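Long-range contacts in hypothetical protein Atu1826 (Agrobacterium tumefaciens, PDB 2I3D), which is of unknown function but is probably a hydrolase of the alpha/beta hydrolase fold, with a putative Ser-His-Asp catalytic triad: residues I173-D179 against H204-A210; A127-F131 against N211-N215. All blocks are in the same frame, centred on the assembly; numbering follows the deposited sequence.

How the contacts relate
Contact 1 pairs the last two parallel strands of the central sheet and the turns that follow them; contact 2 joins the strand 124-129 and the turn after it to the loop that continues directly from A210. Their centres lie 10 Å apart. The bridge between them is D179 OD2, 2.8 Å from H212 ND1, in a probable hydrogen bond that puts D179 of contact 1 behind the histidine of contact 2. With S130 on the far side of that histidine, the two contacts together assemble what is consistent with a Ser-His-Asp triad. Packing adds to the junction, L207 CD1 lying 4.0 Å from F214 CD1.

Contact 1: residues I173-D179 against H204-A210; sequences IINGDAD and HRTLPGA
The strand parts of segments I173-D179 and H204-A210, from strands 171-176 and 202-207, run side by side in parallel, their axes 4.6 Å apart at closest approach and inclined by 17°, as the two strands of a beta-alpha-beta unit at the edge of the alpha/beta hydrolase sheet; helix 184-195 makes the crossover. R205 N bonds to I173 O, and N175 uses both backbone groups, its N reaching R205 O and its O taking L207 N at 2.8 Å. D177 N continues the pairing to L207 O, after which A178 N bonds to A210 O, tying the type I turn G176-D179 to the type II turn L207-A210. On the face turned to helix 184-195, N175 CG sits between its own backbone N and carbonyl carbon (chi1 65°), which brings ND2 to the edge of the H204 ring. The bond from N175 ND2 to H204 NE2 is short, 2.7 Å, but bent and weak, with amide and ring planes only 17° apart. A water links N175 OD1 to T206 OG1. On the other face, I174 CD1 lies 4.0 Å from R205 CB, and I174 and L207 pack against helix 218-233. D179, partner of H212, also accepts the N-H of A182 at OD1. At the turn, the side chain of D177 reaches G209, whose N meets OD1 at 2.7 Å from above the carboxylate plane.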
ATOM      1  N   ILE B 173     -18.637   8.379  -1.945  1.00  8.95           N
ATOM      2  CA  ILE B 173     -17.829   7.886  -3.058  1.00  9.54           C
ATOM      3  C   ILE B 173     -16.737   8.918  -3.191  1.00  9.03           C
ATOM      4  O   ILE B 173     -17.014  10.129  -3.279  1.00  9.23           O
ATOM      5  CB  ILE B 173     -18.650   7.729  -4.352  1.00 10.70           C
ATOM      6  CG1 ILE B 173     -19.681   6.617  -4.161  1.00 10.00           C
ATOM      7  CG2 ILE B 173     -17.746   7.435  -5.535  1.00 11.90           C
ATOM      8  CD1 ILE B 173     -20.638   6.397  -5.334  1.00 12.67           C
ATOM      9  N   ILE B 174     -15.477   8.450  -3.203  1.00  9.48           N
ATOM     10  CA  ILE B 174     -14.373   9.405  -3.291  1.00  9.41           C
ATOM     11  C   ILE B 174     -13.353   8.887  -4.300  1.00 10.03           C
ATOM     12  O   ILE B 174     -13.007   7.704  -4.293  1.00 10.06           O
ATOM     13  CB  ILE B 174     -13.784   9.740  -1.864  1.00  9.28           C
ATOM     14  CG1 ILE B 174     -12.617  10.703  -1.924  1.00 13.08           C
ATOM     15  CG2 ILE B 174     -13.445   8.413  -1.119  1.00 12.23           C
ATOM     16  CD1 ILE B 174     -12.551  11.426  -0.528  1.00 14.07           C
ATOM     17  N   ASN B 175     -12.936   9.760  -5.211  1.00 10.47           N
ATOM     18  CA  ASN B 175     -12.039   9.349  -6.323  1.00 11.32           C
ATOM     19  C   ASN B 175     -11.167  10.526  -6.670  1.00 11.59           C
ATOM     20  O   ASN B 175     -11.480  11.663  -6.310  1.00 14.00           O
ATOM     21  CB  ASN B 175     -12.798   8.857  -7.575  1.00 11.41           C
ATOM     22  CG  ASN B 175     -13.649   9.978  -8.252  1.00 13.34           C
ATOM     23  OD1 ASN B 175     -13.494  10.292  -9.453  1.00 15.91           O
ATOM     24  ND2 ASN B 175     -14.562  10.555  -7.487  1.00 13.65           N
ATOM     25  N   GLY B 176     -10.069  10.248  -7.335  1.00 10.47           N
ATOM     26  CA  GLY B 176      -9.170  11.331  -7.752  1.00 10.72           C
ATOM     27  C   GLY B 176      -9.303  11.746  -9.208  1.00 12.74           C
ATOM     28  O   GLY B 176      -9.589  10.928 -10.082  1.00 13.37           O
ATOM     29  N   ASP B 177      -8.958  13.002  -9.499  1.00 13.37           N
ATOM     30  CA  ASP B 177      -9.122  13.493 -10.875  1.00 14.50           C
ATOM     31  C   ASP B 177      -7.901  13.157 -11.741  1.00 15.10           C
ATOM     32  O   ASP B 177      -7.876  13.493 -12.939  1.00 17.87           O
ATOM     33  CB  ASP B 177      -9.464  14.997 -10.937  1.00 15.96           C
ATOM     34  CG  ASP B 177      -8.339  15.890 -10.446  1.00 17.15           C
ATOM     35  OD1 ASP B 177      -7.186  15.414 -10.252  1.00 17.53           O
ATOM     36  OD2 ASP B 177      -8.607  17.114 -10.280  1.00 21.60           O
ATOM     37  N   ALA B 178      -6.910  12.480 -11.163  1.00 13.92           N
ATOM     38  CA  ALA B 178      -5.731  12.021 -11.926  1.00 13.94           C
ATOM     39  C   ALA B 178      -5.704  10.479 -12.057  1.00 13.66           C
ATOM     40  O   ALA B 178      -4.689   9.866 -12.417  1.00 16.16           O
ATOM     41  CB  ALA B 178      -4.449  12.527 -11.259  1.00 14.01           C
ATOM     42  N   ASP B 179      -6.848   9.858 -11.742  1.00 13.72           N
ATOM     43  CA  ASP B 179      -7.013   8.403 -11.767  1.00 12.80           C
ATOM     44  C   ASP B 179      -7.120   7.930 -13.233  1.00 14.13           C
ATOM     45  O   ASP B 179      -8.085   8.287 -13.935  1.00 13.74           O
ATOM     46  CB  ASP B 179      -8.260   8.024 -10.946  1.00 12.87           C
ATOM     47  CG  ASP B 179      -8.412   6.551 -10.751  1.00 11.55           C
ATOM     48  OD1 ASP B 179      -7.927   5.743 -11.565  1.00 11.94           O
ATOM     49  OD2 ASP B 179      -9.064   6.170  -9.756  1.00 11.59           O
ATOM     50  N   HIS B 204     -20.265  12.778  -2.953  1.00 10.61           N
ATOM     51  CA  HIS B 204     -19.243  12.425  -3.926  1.00 11.16           C
ATOM     52  C   HIS B 204     -18.149  13.487  -3.908  1.00 12.48           C
ATOM     53  O   HIS B 204     -18.393  14.643  -4.306  1.00 13.70           O
ATOM     54  CB  HIS B 204     -19.830  12.339  -5.324  1.00 12.29           C
ATOM     55  CG  HIS B 204     -18.805  12.107  -6.382  1.00 11.81           C
ATOM     56  ND1 HIS B 204     -18.952  12.529  -7.692  1.00 14.01           N
ATOM     57  CD2 HIS B 204     -17.605  11.474  -6.319  1.00 12.03           C
ATOM     58  CE1 HIS B 204     -17.884  12.158  -8.391  1.00 14.08           C
ATOM     59  NE2 HIS B 204     -17.062  11.508  -7.587  1.00 14.02           N
ATOM     60  N   ARG B 205     -16.953  13.109  -3.445  1.00 11.49           N
ATOM     61  CA  ARG B 205     -15.845  14.040  -3.459  1.00 13.05           C
ATOM     62  C   ARG B 205     -14.823  13.598  -4.499  1.00 12.43           C
ATOM     63  O   ARG B 205     -14.451  12.439  -4.539  1.00 12.55           O
ATOM     64  CB  ARG B 205     -15.193  14.057  -2.059  1.00 14.45           C
ATOM     65  CG  ARG B 205     -13.983  14.956  -1.927  1.00 16.12           C
ATOM     66  CD  ARG B 205     -14.361  16.492  -2.008  1.00 21.25           C
ATOM     67  NE  ARG B 205     -13.128  17.255  -2.178  1.00 24.01           N
ATOM     68  CZ  ARG B 205     -12.988  18.308  -2.971  1.00 28.57           C
ATOM     69  NH1 ARG B 205     -14.035  18.802  -3.656  1.00 32.33           N
ATOM     70  NH2 ARG B 205     -11.801  18.910  -3.040  1.00 32.70           N
ATOM     71  N   THR B 206     -14.354  14.528  -5.321  1.00 13.85           N
ATOM     72  CA  THR B 206     -13.286  14.279  -6.270  1.00 15.22           C
ATOM     73  C   THR B 206     -12.051  15.025  -5.756  1.00 16.19           C
ATOM     74  O   THR B 206     -12.106  16.269  -5.543  1.00 15.97           O
ATOM     75  CB  THR B 206     -13.663  14.731  -7.681  1.00 16.03           C
ATOM     76  OG1 THR B 206     -14.863  14.044  -8.103  1.00 16.82           O
ATOM     77  CG2 THR B 206     -12.501  14.437  -8.692  1.00 17.08           C
ATOM     78  N   LEU B 207     -10.963  14.285  -5.508  1.00 15.19           N
ATOM     79  CA  LEU B 207      -9.751  14.913  -4.952  1.00 15.54           C
ATOM     80  C   LEU B 207      -8.811  15.336  -6.049  1.00 15.83           C
ATOM     81  O   LEU B 207      -8.329  14.494  -6.807  1.00 15.64           O
ATOM     82  CB  LEU B 207      -8.959  13.937  -4.068  1.00 16.96           C
ATOM     83  CG  LEU B 207      -9.516  13.566  -2.711  1.00 18.76           C
ATOM     84  CD1 LEU B 207      -8.420  12.920  -1.869  1.00 19.10           C
ATOM     85  CD2 LEU B 207      -9.993  14.808  -2.040  1.00 20.53           C
ATOM     86  N   PRO B 208      -8.492  16.640  -6.118  1.00 17.19           N
ATOM     87  CA  PRO B 208      -7.507  17.110  -7.109  1.00 17.70           C
ATOM     88  C   PRO B 208      -6.148  16.453  -6.961  1.00 17.70           C
ATOM     89  O   PRO B 208      -5.597  16.376  -5.856  1.00 19.47           O
ATOM     90  CB  PRO B 208      -7.403  18.634  -6.819  1.00 18.96           C
ATOM     91  CG  PRO B 208      -8.777  18.949  -6.200  1.00 19.35           C
ATOM     92  CD  PRO B 208      -9.032  17.746  -5.301  1.00 17.42           C
ATOM     93  N   GLY B 209      -5.620  15.987  -8.071  1.00 17.87           N
ATOM     94  CA  GLY B 209      -4.267  15.494  -8.068  1.00 17.18           C
ATOM     95  C   GLY B 209      -4.120  14.052  -7.638  1.00 16.70           C
ATOM     96  O   GLY B 209      -2.991  13.536  -7.691  1.00 18.64           O
ATOM     97  N   ALA B 210      -5.214  13.404  -7.202  1.00 14.38           N
ATOM     98  CA  ALA B 210      -5.099  12.007  -6.722  1.00 12.48           C
ATOM     99  C   ALA B 210      -5.220  11.007  -7.888  1.00 12.41           C
ATOM    100  O   ALA B 210      -6.103  11.138  -8.731  1.00 12.62           O
ATOM    101  CB  ALA B 210      -6.155  11.714  -5.676  1.00 11.96           C
TER
HETATM  102  O   HOH W   1     -15.331  12.253 -10.453  1.00 22.62           O

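Contact 2: residues A127-F131 against N211-N215; sequences AGYSF and NHFFN
S130 OG and H212 NE2 stand 2.6 Å apart in a short hydrogen bond, an arrangement consistent with the serine-histidine pair of an alpha/beta hydrolase triad. S130 lies between strand 124-129 and helix 131-142, in a GxSxG sequence that fits a nucleophile elbow. Its positive phi of 64° fits the strained turn expected there. OG approaches the edge of the imidazole in the plane of the ring, directly at NE2. On the H212 side, CG is anti to the backbone N (chi1 -163°), which swings the ring out so that NE2 meets S130 OG. With ND1 bonded to D179, the imidazole is held at both nitrogens and its rotation is fixed.

A second bond anchors the backbone of the same histidine: Y129 OH donates to H212 O at 2.9 Å, the hydroxyl tilted 17° from the carbonyl plane. H212 O lies in plane at the edge of the tyrosine ring, 3.5 Å from Y129 CE1. The type I turn N211-F214, closed by F214 N bonding to N211 O, presents the carbonyl to the phenol.

Farther out, F214 packs against I152 and I67, and F213 meets N64 of the second subunit. H212 CB sits 4.0 Å above the centre of the F213 ring. Y129 CE1 comes to the edge of the F214 ring, 4.2 Å from F214 CE2.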
ATOM      1  N   ALA B 127     -16.691  -0.398   4.117  1.00 12.16           N
ATOM      2  CA  ALA B 127     -15.809   0.555   3.437  1.00 11.38           C
ATOM      3  C   ALA B 127     -14.921  -0.273   2.536  1.00 11.24           C
ATOM      4  O   ALA B 127     -14.308  -1.247   3.016  1.00 12.79           O
ATOM      5  CB  ALA B 127     -14.981   1.329   4.447  1.00 11.83           C
ATOM      6  N   GLY B 128     -14.855   0.062   1.250  1.00 10.99           N
ATOM      7  CA  GLY B 128     -14.069  -0.725   0.294  1.00 10.22           C
ATOM      8  C   GLY B 128     -13.217   0.165  -0.600  1.00 10.59           C
ATOM      9  O   GLY B 128     -13.629   1.267  -0.927  1.00 11.59           O
ATOM     10  N   TYR B 129     -12.050  -0.323  -1.011  1.00  9.88           N
ATOM     11  CA  TYR B 129     -11.150   0.452  -1.871  1.00 10.97           C
ATOM     12  C   TYR B 129     -10.926  -0.305  -3.172  1.00 11.85           C
ATOM     13  O   TYR B 129     -10.540  -1.481  -3.167  1.00 11.59           O
ATOM     14  CB  TYR B 129      -9.845   0.678  -1.062  1.00 11.03           C
ATOM     15  CG  TYR B 129      -8.714   1.268  -1.853  1.00 11.17           C
ATOM     16  CD1 TYR B 129      -8.948   2.153  -2.911  1.00 11.36           C
ATOM     17  CD2 TYR B 129      -7.391   0.938  -1.528  1.00 13.71           C
ATOM     18  CE1 TYR B 129      -7.839   2.683  -3.682  1.00 11.50           C
ATOM     19  CE2 TYR B 129      -6.317   1.439  -2.273  1.00 15.27           C
ATOM     20  CZ  TYR B 129      -6.545   2.289  -3.327  1.00 13.97           C
ATOM     21  OH  TYR B 129      -5.425   2.760  -3.970  1.00 15.46           O
ATOM     22  N   SER B 130     -11.215   0.357  -4.295  1.00 11.40           N
ATOM     23  CA  SER B 130     -11.027  -0.188  -5.606  1.00 11.55           C
ATOM     24  C   SER B 130     -11.936  -1.423  -5.815  1.00 10.70           C
ATOM     25  O   SER B 130     -13.156  -1.314  -5.630  1.00 11.00           O
ATOM     26  CB  SER B 130      -9.536  -0.464  -5.861  1.00 11.19           C
ATOM     27  OG  SER B 130      -9.255  -0.623  -7.248  1.00 12.52           O
ATOM     28  N   PHE B 131     -11.363  -2.585  -6.178  1.00 11.27           N
ATOM     29  CA  PHE B 131     -12.180  -3.814  -6.272  1.00 11.67           C
ATOM     30  C   PHE B 131     -13.003  -4.029  -4.969  1.00 10.57           C
ATOM     31  O   PHE B 131     -14.161  -4.457  -5.008  1.00 11.75           O
ATOM     32  CB  PHE B 131     -11.243  -4.985  -6.547  1.00 10.98           C
ATOM     33  CG  PHE B 131     -11.890  -6.363  -6.465  1.00 11.64           C
ATOM     34  CD1 PHE B 131     -12.405  -6.964  -7.597  1.00 13.27           C
ATOM     35  CD2 PHE B 131     -11.815  -7.095  -5.288  1.00 13.37           C
ATOM     36  CE1 PHE B 131     -12.915  -8.262  -7.518  1.00 12.16           C
ATOM     37  CE2 PHE B 131     -12.318  -8.393  -5.197  1.00 13.47           C
ATOM     38  CZ  PHE B 131     -12.874  -8.960  -6.302  1.00 13.17           C
ATOM     39  N   ASN B 211      -4.322  10.017  -7.936  1.00 12.91           N
ATOM     40  CA  ASN B 211      -4.459   8.932  -8.886  1.00 12.45           C
ATOM     41  C   ASN B 211      -5.243   7.789  -8.249  1.00 11.33           C
ATOM     42  O   ASN B 211      -5.856   8.003  -7.198  1.00 11.27           O
ATOM     43  CB  ASN B 211      -3.100   8.501  -9.490  1.00 13.02           C
ATOM     44  CG  ASN B 211      -2.106   7.974  -8.456  1.00 13.75           C
ATOM     45  OD1 ASN B 211      -0.859   7.737  -8.781  1.00 18.76           O
ATOM     46  ND2 ASN B 211      -2.579   7.740  -7.259  1.00  9.31           N
ATOM     47  N   HIS B 212      -5.250   6.593  -8.880  1.00 11.57           N
ATOM     48  CA  HIS B 212      -6.016   5.471  -8.317  1.00 11.59           C
ATOM     49  C   HIS B 212      -5.496   5.053  -6.948  1.00 11.82           C
ATOM     50  O   HIS B 212      -6.203   4.443  -6.165  1.00 12.32           O
ATOM     51  CB  HIS B 212      -6.001   4.262  -9.260  1.00 11.59           C
ATOM     52  CG  HIS B 212      -7.065   3.251  -8.958  1.00 12.20           C
ATOM     53  ND1 HIS B 212      -8.413   3.523  -9.137  1.00 11.34           N
ATOM     54  CD2 HIS B 212      -6.993   1.978  -8.518  1.00 14.07           C
ATOM     55  CE1 HIS B 212      -9.124   2.466  -8.778  1.00 11.81           C
ATOM     56  NE2 HIS B 212      -8.284   1.503  -8.426  1.00 12.92           N
ATOM     57  N   PHE B 213      -4.231   5.369  -6.691  1.00 10.53           N
ATOM     58  CA  PHE B 213      -3.523   4.979  -5.455  1.00 12.04           C
ATOM     59  C   PHE B 213      -3.416   6.131  -4.458  1.00 11.23           C
ATOM     60  O   PHE B 213      -2.890   5.947  -3.359  1.00 12.75           O
ATOM     61  CB  PHE B 213      -2.170   4.449  -5.861  1.00 13.28           C
ATOM     62  CG  PHE B 213      -2.275   3.499  -7.014  1.00 14.90           C
ATOM     63  CD1 PHE B 213      -2.848   2.257  -6.818  1.00 18.94           C
ATOM     64  CD2 PHE B 213      -1.982   3.925  -8.292  1.00 14.61           C
ATOM     65  CE1 PHE B 213      -3.031   1.368  -7.896  1.00 19.75           C
ATOM     66  CE2 PHE B 213      -2.161   3.069  -9.391  1.00 18.29           C
ATOM     67  CZ  PHE B 213      -2.690   1.779  -9.190  1.00 17.61           C
ATOM     68  N   PHE B 214      -4.076   7.260  -4.776  1.00 10.52           N
ATOM     69  CA  PHE B 214      -4.001   8.468  -3.934  1.00 11.25           C
ATOM     70  C   PHE B 214      -2.544   8.752  -3.554  1.00 11.29           C
ATOM     71  O   PHE B 214      -2.268   9.210  -2.434  1.00 11.87           O
ATOM     72  CB  PHE B 214      -4.910   8.331  -2.717  1.00 11.62           C
ATOM     73  CG  PHE B 214      -6.339   8.222  -3.099  1.00 12.06           C
ATOM     74  CD1 PHE B 214      -7.130   9.376  -3.198  1.00 13.38           C
ATOM     75  CD2 PHE B 214      -6.875   6.980  -3.463  1.00 13.18           C
ATOM     76  CE1 PHE B 214      -8.513   9.289  -3.616  1.00 15.56           C
ATOM     77  CE2 PHE B 214      -8.197   6.877  -3.874  1.00 12.54           C
ATOM     78  CZ  PHE B 214      -9.018   8.022  -3.973  1.00 12.26           C
ATOM     79  N   ASN B 215      -1.616   8.544  -4.497  1.00 12.20           N
ATOM     80  CA  ASN B 215      -0.218   8.797  -4.147  1.00 12.59           C
ATOM     81  C   ASN B 215      -0.030  10.278  -3.800  1.00 13.51           C
ATOM     82  O   ASN B 215      -0.348  11.155  -4.590  1.00 13.23           O
ATOM     83  CB  ASN B 215       0.732   8.413  -5.286  1.00 13.47           C
ATOM     84  CG  ASN B 215       0.823   6.913  -5.486  1.00 12.37           C
ATOM     85  OD1 ASN B 215       0.870   6.105  -4.514  1.00 16.54           O
ATOM     86  ND2 ASN B 215       0.856   6.518  -6.734  1.00 11.14           N
TER